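Local structure of phosphotriesterase homology protein (Escherichia coli, 1BF6) at residues G81-A86 and I122-T127; E90-R95 and E137-A142; K220-L225 and T262-Q267. The protein catalyses the zinc-dependent hydrolysis of phosphorylated glyceryl acetates, and is also active with aromatic acetates and propionates. All coordinates share one frame; numbering follows the deposited sequence.

Contact 1 (G81-A86 and I122-T127). With ZN (zinc ion), chain C; ZN (zinc ion), chain D.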
ATOM      1  N   GLY A  81       1.628  11.748   2.587  1.00  5.98           N
ATOM      2  CA  GLY A  81       1.381  11.426   3.983  1.00  6.63           C
ATOM      3  C   GLY A  81       2.640  11.373   4.828  1.00  6.75           C
ATOM      4  O   GLY A  81       3.681  11.900   4.435  1.00  8.02           O
ATOM      5  N   TYR A  82       2.510  10.803   6.017  1.00  7.77           N
ATOM      6  CA  TYR A  82       3.631  10.622   6.940  1.00  8.78           C
ATOM      7  C   TYR A  82       3.600   9.162   7.390  1.00  9.41           C
ATOM      8  O   TYR A  82       2.528   8.591   7.631  1.00  7.70           O
ATOM      9  CB  TYR A  82       3.561  11.605   8.117  1.00  8.00           C
ATOM     10  CG  TYR A  82       4.045  12.995   7.738  1.00 10.16           C
ATOM     11  CD1 TYR A  82       3.166  13.944   7.200  1.00  7.99           C
ATOM     12  CD2 TYR A  82       5.393  13.352   7.881  1.00  8.64           C
ATOM     13  CE1 TYR A  82       3.616  15.203   6.809  1.00  9.33           C
ATOM     14  CE2 TYR A  82       5.856  14.613   7.498  1.00  8.08           C
ATOM     15  CZ  TYR A  82       4.963  15.534   6.958  1.00 10.12           C
ATOM     16  OH  TYR A  82       5.425  16.761   6.526  1.00 11.22           O
ATOM     17  N   TYR A  83       4.788   8.574   7.509  1.00  8.25           N
ATOM     18  CA  TYR A  83       4.968   7.157   7.829  1.00  8.01           C
ATOM     19  C   TYR A  83       4.575   6.628   9.211  1.00  8.14           C
ATOM     20  O   TYR A  83       3.466   6.141   9.392  1.00  8.18           O
ATOM     21  CB  TYR A  83       6.400   6.778   7.455  1.00  9.79           C
ATOM     22  CG  TYR A  83       6.688   5.294   7.372  1.00 11.04           C
ATOM     23  CD1 TYR A  83       5.681   4.372   7.103  1.00 11.05           C
ATOM     24  CD2 TYR A  83       7.986   4.821   7.571  1.00 12.49           C
ATOM     25  CE1 TYR A  83       5.960   3.013   7.042  1.00 14.23           C
ATOM     26  CE2 TYR A  83       8.277   3.476   7.507  1.00 14.76           C
ATOM     27  CZ  TYR A  83       7.264   2.573   7.248  1.00 14.24           C
ATOM     28  OH  TYR A  83       7.570   1.234   7.235  1.00 17.72           O
ATOM     29  N   GLN A  84       5.517   6.587  10.148  1.00  7.32           N
ATOM     30  CA  GLN A  84       5.242   6.128  11.506  1.00  6.97           C
ATOM     31  C   GLN A  84       6.179   6.865  12.459  1.00  6.52           C
ATOM     32  O   GLN A  84       7.137   7.515  12.022  1.00  7.24           O
ATOM     33  CB  GLN A  84       5.375   4.611  11.659  1.00  6.82           C
ATOM     34  CG  GLN A  84       6.676   4.042  11.176  1.00 11.83           C
ATOM     35  CD  GLN A  84       6.798   2.577  11.500  1.00 13.70           C
ATOM     36  OE1 GLN A  84       6.699   2.177  12.658  1.00 18.11           O
ATOM     37  NE2 GLN A  84       7.015   1.761  10.476  1.00 15.86           N
ATOM     38  N   ASP A  85       5.880   6.758  13.744  1.00  8.43           N
ATOM     39  CA  ASP A  85       6.620   7.461  14.789  1.00  9.27           C
ATOM     40  C   ASP A  85       8.138   7.515  14.672  1.00  9.53           C
ATOM     41  O   ASP A  85       8.721   8.604  14.602  1.00  8.10           O
ATOM     42  CB  ASP A  85       6.216   6.960  16.166  1.00  8.78           C
ATOM     43  CG  ASP A  85       6.486   7.988  17.233  1.00 12.99           C
ATOM     44  OD1 ASP A  85       5.643   8.899  17.408  1.00 14.07           O
ATOM     45  OD2 ASP A  85       7.568   7.928  17.852  1.00 15.07           O
ATOM     46  N   ALA A  86       8.764   6.347  14.570  1.00  9.50           N
ATOM     47  CA  ALA A  86      10.218   6.264  14.477  1.00 11.52           C
ATOM     48  C   ALA A  86      10.841   6.939  13.256  1.00 12.09           C
ATOM     49  O   ALA A  86      12.006   7.331  13.299  1.00 12.97           O
ATOM     50  CB  ALA A  86      10.658   4.809  14.569  1.00 11.93           C
ATOM     51  N   ILE A 122      -3.784   9.118   0.048  1.00  6.99           N
ATOM     52  CA  ILE A 122      -3.140   9.561   1.298  1.00  7.79           C
ATOM     53  C   ILE A 122      -2.617   8.247   1.841  1.00  6.42           C
ATOM     54  O   ILE A 122      -3.378   7.408   2.340  1.00  6.76           O
ATOM     55  CB  ILE A 122      -4.156  10.173   2.279  1.00  7.88           C
ATOM     56  CG1 ILE A 122      -4.764  11.447   1.677  1.00  8.59           C
ATOM     57  CG2 ILE A 122      -3.495  10.414   3.644  1.00  5.51           C
ATOM     58  CD1 ILE A 122      -6.115  11.772   2.235  1.00  6.91           C
ATOM     59  N   ALA A 123      -1.301   8.093   1.823  1.00  6.94           N
ATOM     60  CA  ALA A 123      -0.764   6.779   2.201  1.00  8.40           C
ATOM     61  C   ALA A 123       0.753   6.829   2.423  1.00  9.27           C
ATOM     62  O   ALA A 123       1.312   7.816   2.003  1.00  7.72           O
ATOM     63  CB  ALA A 123      -0.947   5.867   0.967  1.00  8.19           C
ATOM     64  N   GLU A 124       1.552   5.808   2.739  1.00  7.72           N
ATOM     65  CA  GLU A 124       1.179   4.838   3.672  1.00  7.79           C
ATOM     66  C   GLU A 124       1.181   5.418   5.092  1.00 10.45           C
ATOM     67  O   GLU A 124       2.271   5.868   5.467  1.00 10.06           O
ATOM     68  CB  GLU A 124       1.771   3.404   3.699  1.00  7.73           C
ATOM     69  CG  GLU A 124       3.301   3.392   3.898  1.00  7.70           C
ATOM     70  CD  GLU A 124       3.718   1.871   3.901  1.00  6.55           C
ATOM     71  OE1 GLU A 124       3.104   1.443   4.834  1.00  9.06           O
ATOM     72  OE2 GLU A 124       4.521   1.852   2.995  1.00  4.46           O
ATOM     73  N   ILE A 125       0.021   5.632   5.700  1.00 10.62           N
ATOM     74  CA  ILE A 125       0.016   6.219   7.025  1.00 10.69           C
ATOM     75  C   ILE A 125      -0.009   5.117   8.056  1.00 10.56           C
ATOM     76  O   ILE A 125      -0.934   4.304   8.109  1.00 10.44           O
ATOM     77  CB  ILE A 125      -1.094   7.303   7.177  1.00 11.31           C
ATOM     78  CG1 ILE A 125      -2.483   6.707   7.042  1.00 13.44           C
ATOM     79  CG2 ILE A 125      -0.922   8.376   6.071  1.00 12.67           C
ATOM     80  CD1 ILE A 125      -3.594   7.716   7.362  1.00 15.11           C
ATOM     81  N   GLY A 126       1.065   5.047   8.836  1.00  9.34           N
ATOM     82  CA  GLY A 126       1.160   3.984   9.809  1.00  8.85           C
ATOM     83  C   GLY A 126       1.149   4.265  11.291  1.00 10.39           C
ATOM     84  O   GLY A 126       1.196   5.410  11.759  1.00  8.45           O
ATOM     85  N   THR A 127       1.016   3.174  12.027  1.00  8.90           N
ATOM     86  CA  THR A 127       1.036   3.198  13.471  1.00 11.15           C
ATOM     87  C   THR A 127       2.129   2.220  13.909  1.00 11.85           C
ATOM     88  O   THR A 127       2.576   1.369  13.120  1.00  9.47           O
ATOM     89  CB  THR A 127      -0.330   2.817  14.080  1.00 11.84           C
ATOM     90  OG1 THR A 127      -0.803   1.603  13.483  1.00 12.79           O
ATOM     91  CG2 THR A 127      -1.357   3.942  13.856  1.00  8.12           C
TER
HETATM   92 ZN    ZN C   1       5.202  -0.296   2.235  1.00 12.00          ZN
HETATM   93 ZN    ZN D 293       4.067  -0.456   5.383  1.00 15.00          ZN

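Contact 2 (E90-R95 and E137-A142)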
ATOM      1  N   GLU A  90      11.262  15.943  12.350  1.00 16.06           N
ATOM      2  CA  GLU A  90      10.998  16.738  13.556  1.00 16.42           C
ATOM      3  C   GLU A  90       9.722  17.574  13.464  1.00 13.07           C
ATOM      4  O   GLU A  90       8.975  17.688  14.435  1.00 11.59           O
ATOM      5  CB  GLU A  90      12.175  17.689  13.832  1.00 19.88           C
ATOM      6  CG  GLU A  90      13.543  17.005  13.979  1.00 27.52           C
ATOM      7  CD  GLU A  90      13.674  16.176  15.254  1.00 32.29           C
ATOM      8  OE1 GLU A  90      12.749  16.217  16.103  1.00 33.68           O
ATOM      9  OE2 GLU A  90      14.716  15.489  15.412  1.00 35.32           O
ATOM     10  N   HIS A  91       9.472  18.133  12.283  1.00 12.68           N
ATOM     11  CA  HIS A  91       8.311  18.997  12.064  1.00 11.67           C
ATOM     12  C   HIS A  91       6.911  18.398  12.212  1.00 12.27           C
ATOM     13  O   HIS A  91       5.919  19.133  12.203  1.00  8.23           O
ATOM     14  CB  HIS A  91       8.455  19.789  10.757  1.00 11.18           C
ATOM     15  CG  HIS A  91       8.358  18.964   9.507  1.00 13.03           C
ATOM     16  ND1 HIS A  91       9.428  18.774   8.660  1.00 13.48           N
ATOM     17  CD2 HIS A  91       7.294  18.378   8.903  1.00 13.89           C
ATOM     18  CE1 HIS A  91       9.027  18.121   7.583  1.00 15.12           C
ATOM     19  NE2 HIS A  91       7.735  17.870   7.706  1.00 13.57           N
ATOM     20  N   VAL A  92       6.810  17.073  12.323  1.00 10.88           N
ATOM     21  CA  VAL A  92       5.492  16.486  12.523  1.00 11.18           C
ATOM     22  C   VAL A  92       4.990  16.916  13.912  1.00 11.07           C
ATOM     23  O   VAL A  92       3.797  17.159  14.107  1.00 12.72           O
ATOM     24  CB  VAL A  92       5.509  14.943  12.388  1.00  9.81           C
ATOM     25  CG1 VAL A  92       4.162  14.356  12.812  1.00  6.53           C
ATOM     26  CG2 VAL A  92       5.828  14.568  10.950  1.00  5.95           C
ATOM     27  N   ALA A  93       5.908  17.063  14.865  1.00  9.97           N
ATOM     28  CA  ALA A  93       5.529  17.480  16.213  1.00  8.80           C
ATOM     29  C   ALA A  93       5.290  18.992  16.323  1.00  8.15           C
ATOM     30  O   ALA A  93       4.378  19.421  17.025  1.00  9.51           O
ATOM     31  CB  ALA A  93       6.587  17.043  17.229  1.00  6.63           C
ATOM     32  N   THR A  94       6.091  19.781  15.608  1.00  8.83           N
ATOM     33  CA  THR A  94       5.998  21.239  15.670  1.00 10.12           C
ATOM     34  C   THR A  94       4.946  21.894  14.787  1.00 12.82           C
ATOM     35  O   THR A  94       4.487  23.002  15.084  1.00 12.63           O
ATOM     36  CB  THR A  94       7.360  21.903  15.442  1.00  8.18           C
ATOM     37  OG1 THR A  94       7.846  21.607  14.127  1.00  9.84           O
ATOM     38  CG2 THR A  94       8.355  21.425  16.495  1.00  8.63           C
ATOM     39  N   ARG A  95       4.573  21.238  13.689  1.00 12.91           N
ATOM     40  CA  ARG A  95       3.518  21.790  12.838  1.00 12.55           C
ATOM     41  C   ARG A  95       2.171  21.409  13.459  1.00 12.02           C
ATOM     42  O   ARG A  95       2.089  20.487  14.278  1.00 13.37           O
ATOM     43  CB  ARG A  95       3.624  21.255  11.407  1.00 13.33           C
ATOM     44  CG  ARG A  95       4.780  21.855  10.649  1.00 13.46           C
ATOM     45  CD  ARG A  95       4.905  21.307   9.264  1.00 13.00           C
ATOM     46  NE  ARG A  95       6.164  21.725   8.660  1.00 13.87           N
ATOM     47  CZ  ARG A  95       6.572  21.374   7.447  1.00 14.98           C
ATOM     48  NH1 ARG A  95       5.816  20.592   6.683  1.00 15.13           N
ATOM     49  NH2 ARG A  95       7.756  21.775   7.007  1.00 16.63           N
ATOM     50  N   GLU A 137      -1.323   9.546  15.940  1.00  7.70           N
ATOM     51  CA  GLU A 137      -2.722   9.947  16.056  1.00  9.89           C
ATOM     52  C   GLU A 137      -2.942  11.256  15.299  1.00  9.86           C
ATOM     53  O   GLU A 137      -3.896  11.386  14.528  1.00 10.53           O
ATOM     54  CB  GLU A 137      -3.127  10.129  17.517  1.00 11.15           C
ATOM     55  CG  GLU A 137      -4.556  10.663  17.663  1.00 16.03           C
ATOM     56  CD  GLU A 137      -4.976  10.874  19.100  1.00 20.57           C
ATOM     57  OE1 GLU A 137      -4.127  11.276  19.928  1.00 25.73           O
ATOM     58  OE2 GLU A 137      -6.162  10.658  19.399  1.00 19.88           O
ATOM     59  N   LYS A 138      -2.033  12.208  15.504  1.00  9.28           N
ATOM     60  CA  LYS A 138      -2.088  13.518  14.856  1.00  8.31           C
ATOM     61  C   LYS A 138      -2.022  13.364  13.335  1.00  9.10           C
ATOM     62  O   LYS A 138      -2.750  14.037  12.597  1.00  6.57           O
ATOM     63  CB  LYS A 138      -0.919  14.372  15.342  1.00  9.06           C
ATOM     64  CG  LYS A 138      -0.877  15.798  14.846  1.00  9.74           C
ATOM     65  CD  LYS A 138       0.446  16.417  15.299  1.00 11.07           C
ATOM     66  CE  LYS A 138       0.480  17.914  15.158  1.00 12.21           C
ATOM     67  NZ  LYS A 138       1.774  18.419  15.722  1.00 12.43           N
ATOM     68  N   VAL A 139      -1.136  12.485  12.861  1.00  7.72           N
ATOM     69  CA  VAL A 139      -1.032  12.258  11.420  1.00  6.84           C
ATOM     70  C   VAL A 139      -2.351  11.646  10.876  1.00  4.40           C
ATOM     71  O   VAL A 139      -2.833  12.055   9.827  1.00  7.66           O
ATOM     72  CB  VAL A 139       0.208  11.384  11.066  1.00  6.25           C
ATOM     73  CG1 VAL A 139       0.108  10.856   9.619  1.00  5.55           C
ATOM     74  CG2 VAL A 139       1.490  12.231  11.197  1.00  6.38           C
ATOM     75  N   PHE A 140      -2.927  10.691  11.596  1.00  6.24           N
ATOM     76  CA  PHE A 140      -4.189  10.089  11.174  1.00  7.27           C
ATOM     77  C   PHE A 140      -5.334  11.122  11.161  1.00  7.84           C
ATOM     78  O   PHE A 140      -6.206  11.083  10.289  1.00  6.13           O
ATOM     79  CB  PHE A 140      -4.537   8.891  12.049  1.00  6.99           C
ATOM     80  CG  PHE A 140      -4.022   7.579  11.506  1.00 10.10           C
ATOM     81  CD1 PHE A 140      -2.661   7.282  11.534  1.00 10.97           C
ATOM     82  CD2 PHE A 140      -4.894   6.661  10.920  1.00 10.02           C
ATOM     83  CE1 PHE A 140      -2.168   6.089  10.979  1.00 12.76           C
ATOM     84  CE2 PHE A 140      -4.411   5.463  10.365  1.00 10.59           C
ATOM     85  CZ  PHE A 140      -3.044   5.178  10.394  1.00  9.79           C
ATOM     86  N   ILE A 141      -5.325  12.062  12.107  1.00  7.52           N
ATOM     87  CA  ILE A 141      -6.368  13.097  12.122  1.00  6.95           C
ATOM     88  C   ILE A 141      -6.190  14.018  10.910  1.00  6.65           C
ATOM     89  O   ILE A 141      -7.165  14.378  10.241  1.00  7.00           O
ATOM     90  CB  ILE A 141      -6.378  13.888  13.452  1.00  6.42           C
ATOM     91  CG1 ILE A 141      -6.800  12.951  14.575  1.00  6.79           C
ATOM     92  CG2 ILE A 141      -7.354  15.080  13.360  1.00  7.14           C
ATOM     93  CD1 ILE A 141      -6.527  13.456  15.966  1.00  7.11           C
ATOM     94  N   ALA A 142      -4.937  14.355  10.595  1.00  6.38           N
ATOM     95  CA  ALA A 142      -4.628  15.190   9.448  1.00  5.18           C
ATOM     96  C   ALA A 142      -5.073  14.473   8.171  1.00  6.20           C
ATOM     97  O   ALA A 142      -5.584  15.102   7.253  1.00  5.32           O
ATOM     98  CB  ALA A 142      -3.131  15.481   9.391  1.00  7.52           C
TER

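Contact 3 (K220-L225 and T262-Q267)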
ATOM      1  N   LYS A 220      -0.185 -19.805   5.063  1.00 13.92           N
ATOM      2  CA  LYS A 220      -1.147 -19.291   6.027  1.00 13.00           C
ATOM      3  C   LYS A 220      -1.922 -18.096   5.470  1.00 11.73           C
ATOM      4  O   LYS A 220      -3.071 -17.887   5.842  1.00 10.47           O
ATOM      5  CB  LYS A 220      -0.470 -18.969   7.350  1.00 13.43           C
ATOM      6  CG  LYS A 220      -0.006 -20.212   8.076  1.00 14.61           C
ATOM      7  CD  LYS A 220       0.484 -19.913   9.475  1.00 17.80           C
ATOM      8  CE  LYS A 220       0.842 -21.216  10.184  1.00 19.42           C
ATOM      9  NZ  LYS A 220       1.163 -21.014  11.624  1.00 24.56           N
ATOM     10  N   ARG A 221      -1.299 -17.334   4.573  1.00 10.29           N
ATOM     11  CA  ARG A 221      -1.975 -16.212   3.918  1.00 11.48           C
ATOM     12  C   ARG A 221      -3.078 -16.841   3.045  1.00 12.42           C
ATOM     13  O   ARG A 221      -4.223 -16.377   3.028  1.00 11.92           O
ATOM     14  CB  ARG A 221      -1.007 -15.414   3.021  1.00 10.86           C
ATOM     15  CG  ARG A 221       0.096 -14.641   3.763  1.00  9.64           C
ATOM     16  CD  ARG A 221       0.888 -13.758   2.806  1.00  9.11           C
ATOM     17  NE  ARG A 221       1.827 -12.912   3.544  1.00 11.56           N
ATOM     18  CZ  ARG A 221       3.032 -13.295   3.967  1.00 12.74           C
ATOM     19  NH1 ARG A 221       3.491 -14.517   3.710  1.00  9.54           N
ATOM     20  NH2 ARG A 221       3.738 -12.488   4.754  1.00 11.59           N
ATOM     21  N   ILE A 222      -2.728 -17.926   2.351  1.00 10.49           N
ATOM     22  CA  ILE A 222      -3.681 -18.635   1.495  1.00  9.94           C
ATOM     23  C   ILE A 222      -4.859 -19.163   2.322  1.00  9.14           C
ATOM     24  O   ILE A 222      -6.014 -19.009   1.914  1.00 10.47           O
ATOM     25  CB  ILE A 222      -2.967 -19.773   0.676  1.00  8.41           C
ATOM     26  CG1 ILE A 222      -2.202 -19.141  -0.494  1.00  9.12           C
ATOM     27  CG2 ILE A 222      -3.976 -20.806   0.175  1.00  8.04           C
ATOM     28  CD1 ILE A 222      -1.252 -20.089  -1.207  1.00 11.76           C
ATOM     29  N   ALA A 223      -4.575 -19.714   3.503  1.00  9.62           N
ATOM     30  CA  ALA A 223      -5.621 -20.239   4.384  1.00  8.82           C
ATOM     31  C   ALA A 223      -6.576 -19.102   4.805  1.00 11.14           C
ATOM     32  O   ALA A 223      -7.793 -19.300   4.853  1.00  8.84           O
ATOM     33  CB  ALA A 223      -5.012 -20.900   5.597  1.00  6.58           C
ATOM     34  N   MET A 224      -6.024 -17.919   5.095  1.00  9.10           N
ATOM     35  CA  MET A 224      -6.858 -16.778   5.481  1.00  9.86           C
ATOM     36  C   MET A 224      -7.681 -16.310   4.289  1.00  8.82           C
ATOM     37  O   MET A 224      -8.853 -15.974   4.447  1.00 10.57           O
ATOM     38  CB  MET A 224      -6.023 -15.617   6.054  1.00  8.88           C
ATOM     39  CG  MET A 224      -5.490 -15.881   7.457  1.00 11.46           C
ATOM     40  SD  MET A 224      -5.199 -14.366   8.437  1.00 11.35           S
ATOM     41  CE  MET A 224      -3.734 -13.759   7.651  1.00 11.29           C
ATOM     42  N   LEU A 225      -7.098 -16.308   3.092  1.00  8.51           N
ATOM     43  CA  LEU A 225      -7.865 -15.899   1.917  1.00  9.44           C
ATOM     44  C   LEU A 225      -9.059 -16.842   1.714  1.00 10.14           C
ATOM     45  O   LEU A 225     -10.151 -16.398   1.368  1.00  9.87           O
ATOM     46  CB  LEU A 225      -6.991 -15.829   0.670  1.00  8.20           C
ATOM     47  CG  LEU A 225      -6.013 -14.654   0.645  1.00  7.98           C
ATOM     48  CD1 LEU A 225      -5.103 -14.749  -0.579  1.00  7.76           C
ATOM     49  CD2 LEU A 225      -6.791 -13.322   0.643  1.00  9.49           C
ATOM     50  N   THR A 262       3.538 -15.173 -10.807  1.00 11.54           N
ATOM     51  CA  THR A 262       4.281 -16.359 -11.240  1.00 10.76           C
ATOM     52  C   THR A 262       4.251 -17.460 -10.192  1.00 10.46           C
ATOM     53  O   THR A 262       4.330 -18.645 -10.530  1.00 10.92           O
ATOM     54  CB  THR A 262       5.762 -16.038 -11.549  1.00 10.77           C
ATOM     55  OG1 THR A 262       6.427 -15.634 -10.344  1.00  9.25           O
ATOM     56  CG2 THR A 262       5.878 -14.941 -12.598  1.00 12.63           C
ATOM     57  N   THR A 263       4.061 -17.081  -8.927  1.00  7.85           N
ATOM     58  CA  THR A 263       4.071 -18.054  -7.847  1.00  6.69           C
ATOM     59  C   THR A 263       2.897 -18.080  -6.872  1.00  6.84           C
ATOM     60  O   THR A 263       2.293 -19.129  -6.678  1.00  7.41           O
ATOM     61  CB  THR A 263       5.395 -17.930  -7.031  1.00  6.60           C
ATOM     62  OG1 THR A 263       6.513 -17.981  -7.923  1.00  9.00           O
ATOM     63  CG2 THR A 263       5.509 -19.016  -5.994  1.00  8.07           C
ATOM     64  N   PHE A 264       2.571 -16.944  -6.248  1.00  4.98           N
ATOM     65  CA  PHE A 264       1.499 -16.928  -5.260  1.00  4.75           C
ATOM     66  C   PHE A 264       0.099 -17.226  -5.802  1.00  4.21           C
ATOM     67  O   PHE A 264      -0.591 -18.085  -5.261  1.00  6.26           O
ATOM     68  CB  PHE A 264       1.482 -15.608  -4.480  1.00  3.58           C
ATOM     69  CG  PHE A 264       0.548 -15.628  -3.296  1.00  5.06           C
ATOM     70  CD1 PHE A 264       0.918 -16.252  -2.112  1.00  5.93           C
ATOM     71  CD2 PHE A 264      -0.721 -15.041  -3.374  1.00  6.53           C
ATOM     72  CE1 PHE A 264       0.046 -16.297  -1.018  1.00  7.39           C
ATOM     73  CE2 PHE A 264      -1.589 -15.084  -2.285  1.00  8.06           C
ATOM     74  CZ  PHE A 264      -1.206 -15.712  -1.111  1.00  8.78           C
ATOM     75  N   ILE A 265      -0.327 -16.497  -6.833  1.00  6.75           N
ATOM     76  CA  ILE A 265      -1.655 -16.721  -7.418  1.00  6.62           C
ATOM     77  C   ILE A 265      -1.783 -18.161  -7.957  1.00  7.98           C
ATOM     78  O   ILE A 265      -2.832 -18.786  -7.800  1.00  6.90           O
ATOM     79  CB  ILE A 265      -2.027 -15.630  -8.464  1.00  9.15           C
ATOM     80  CG1 ILE A 265      -2.196 -14.274  -7.752  1.00  8.26           C
ATOM     81  CG2 ILE A 265      -3.322 -15.999  -9.210  1.00  6.28           C
ATOM     82  CD1 ILE A 265      -3.232 -14.290  -6.623  1.00  9.52           C
ATOM     83  N   PRO A 266      -0.729 -18.699  -8.617  1.00  7.63           N
ATOM     84  CA  PRO A 266      -0.857 -20.086  -9.098  1.00  6.84           C
ATOM     85  C   PRO A 266      -1.120 -21.046  -7.925  1.00  7.29           C
ATOM     86  O   PRO A 266      -1.954 -21.936  -8.034  1.00  7.95           O
ATOM     87  CB  PRO A 266       0.489 -20.335  -9.761  1.00  4.41           C
ATOM     88  CG  PRO A 266       0.752 -19.028 -10.420  1.00  8.90           C
ATOM     89  CD  PRO A 266       0.392 -18.028  -9.297  1.00  5.98           C
ATOM     90  N   GLN A 267      -0.475 -20.823  -6.776  1.00  7.74           N
ATOM     91  CA  GLN A 267      -0.689 -21.676  -5.597  1.00  9.73           C
ATOM     92  C   GLN A 267      -2.099 -21.491  -5.052  1.00  8.90           C
ATOM     93  O   GLN A 267      -2.716 -22.434  -4.568  1.00  8.79           O
ATOM     94  CB  GLN A 267       0.347 -21.389  -4.494  1.00 12.10           C
ATOM     95  CG  GLN A 267       1.779 -21.750  -4.884  1.00 17.00           C
ATOM     96  CD  GLN A 267       2.838 -21.237  -3.898  1.00 22.44           C
ATOM     97  OE1 GLN A 267       3.953 -21.762  -3.853  1.00 26.32           O
ATOM     98  NE2 GLN A 267       2.507 -20.197  -3.138  1.00 19.62           N
TER

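Contact 1 (G81-A86 and I122-T127)
Gly81-Gln84 runs beside Ala123-Thr127 with the two directions 22° apart, Tyr83 facing Ile125 and Gln84 facing Gly126, which places this contact where the chain leaving strand 75-80 runs on beside strand 122-126 of the TIM barrel. The 81-86 segment continues past the end of strand 75-80, and the backbone bond of Ala123 to Thr80 shows that the pairing begins just before it. The one hydrogen bond between the segments runs from Gly126 N to Tyr83 O, 2.7 Å long and lying in the carbonyl plane, although its N-H...O angle of 142° makes it clearly bent. One residue back, Tyr82 O receives a CA-H...O contact from Ile125 CA at 3.5 Å. The phenol of Tyr82 turns the other way, and its OH bonds to Glu103.

On the barrel's inner side, Tyr83 and Glu124 lie alongside each other and point the same way. The Tyr83 ring brings CE1 to 3.9 Å from Glu124 OE1, its plane steeply turned against the carboxylate, while Gln84 CG sits over the centre of one ring face. Glu124 follows a cis peptide bond. A chi1 of 60° sets its CG close to both N and C of its own backbone, and the chain then extends to deliver the carboxylate to the binuclear metal centre. His11, His13 and Asp242 complete one zinc site, His157 and His185 the other. The carboxylate bridges the pair, as the carboxylated lysine does in bacterial phosphotriesterase: Glu124 OE1 binds the zinc of chain D at 2.2 Å, and Glu124 OE2 the zinc of chain C at 2.4 Å.

Contact 2 (E90-R95 and E137-A142)
Outer-layer helix 134-150 of the TIM barrel meets the short, weakly bonded turn at 91-94 through Lys138 and Val139, so the contact joins the helical layer to the connection that follows strand 75-80. Two carbonyl oxygens take the Lys138 ammonium group. Val92 O accepts from Lys138 NZ at 2.9 Å, with the donor in the carbonyl plane and a C=O...N angle of 149°. Lys138 NZ lies almost on the extension of the Arg95 C=O bond (C=O...N angle 173°); its separation of 2.5 Å from Arg95 O is unusually short, and the exact length is best treated with caution. Ala93 O is also close, but its angle is too poor for a bond. The lysine spans the gap because every torsion is extended: CG is anti to the backbone N (chi1 -176°) and the rest of the chain continues straight. Its aliphatic part also passes the acceptors, with Lys138 CD 3.6 Å from Val92 O.

Next to this polar bridge lies a small apolar one. Val92 and Val139 are nearly perpendicular, and a single methyl from each makes the contact, Val92 CG1 to Val139 CG2 at 3.8 Å. Val139 also touches Phe88.

Within segment 90-95, the bond from Arg95 N to His91 O is 2.9 Å long, and the Arg95 guanidinium lies over one face of the His91 ring, CZ 3.4 Å above the plane but shifted toward the rim. Carbonyl oxygens carry partial negative charge, so the Lys138 ammonium, bonded to Val92 O and with Arg95 O as a closer but doubtful second acceptor, probably keeps its proton while it joins the two segments.

Contact 3 (K220-L225 and T262-Q267)
Arg221 NH1 is held by a salt bridge to Asp218 and, more weakly, by the carbonyl of Tyr216, while the CB of the same side chain rests against the Phe264 ring, 4.1 Å from its CZ. Arg221 NE forms a further salt bridge with Asp187, and NH2 bonds to Thr209; several partners thus fix the guanidinium, which turns off from the apolar interface.

That interface centres on Phe264. A chi1 of -170° swings the ring away from the backbone N and across to helix 218-230, where it enters among Arg221, Ile222 and Leu225. Ile222 runs antiparallel alongside the ring, placing CG1 3.6 Å from Phe264 CZ. Leu225 comes head-on from the other helix, its CD1 in the ring plane at the edge and 3.9 Å from Phe264 CE2. Further along, Ile222 CD1 meets Gln267 CB at 3.9 Å, one side chain lying nearly perpendicular to the other. The contacts between the two segments are all between carbon atoms.

The axes of the two short segments approach to 11.1 Å and cross at -43°, with the Phe264 ring lying between them. Leu225 also touches Phe207 and Val237 of strands 204-207 and 237-239, after which the two helices respectively follow. This is the packing of successive outer helices over neighbouring parallel strands in a TIM barrel.

In the fold
Contacts 1 and 2 adjoin, their centres 10 Å apart, and their segments alternate along the chain: both start in the region after strand 75-80, and strand 122-126 leads into helix 134-150. Tyr82 OH lies 2.8 Å from His91 NE2, a probable hydrogen bond, and Tyr82 CD2 meets Val92 CG2 at 3.3 Å. Phe140 CZ packs 3.2 Å from Ile125 O. Contact 1 supplies the bridging zinc ligand directly, whereas the side chain of Val139 in contact 2 is about 13 Å from a zinc ion. Contact 3 lies across the chain's centre, about 27 Å from contact 1 and 37 Å from contact 2, between centres; its Arg221 side chain is about 12 Å from a zinc.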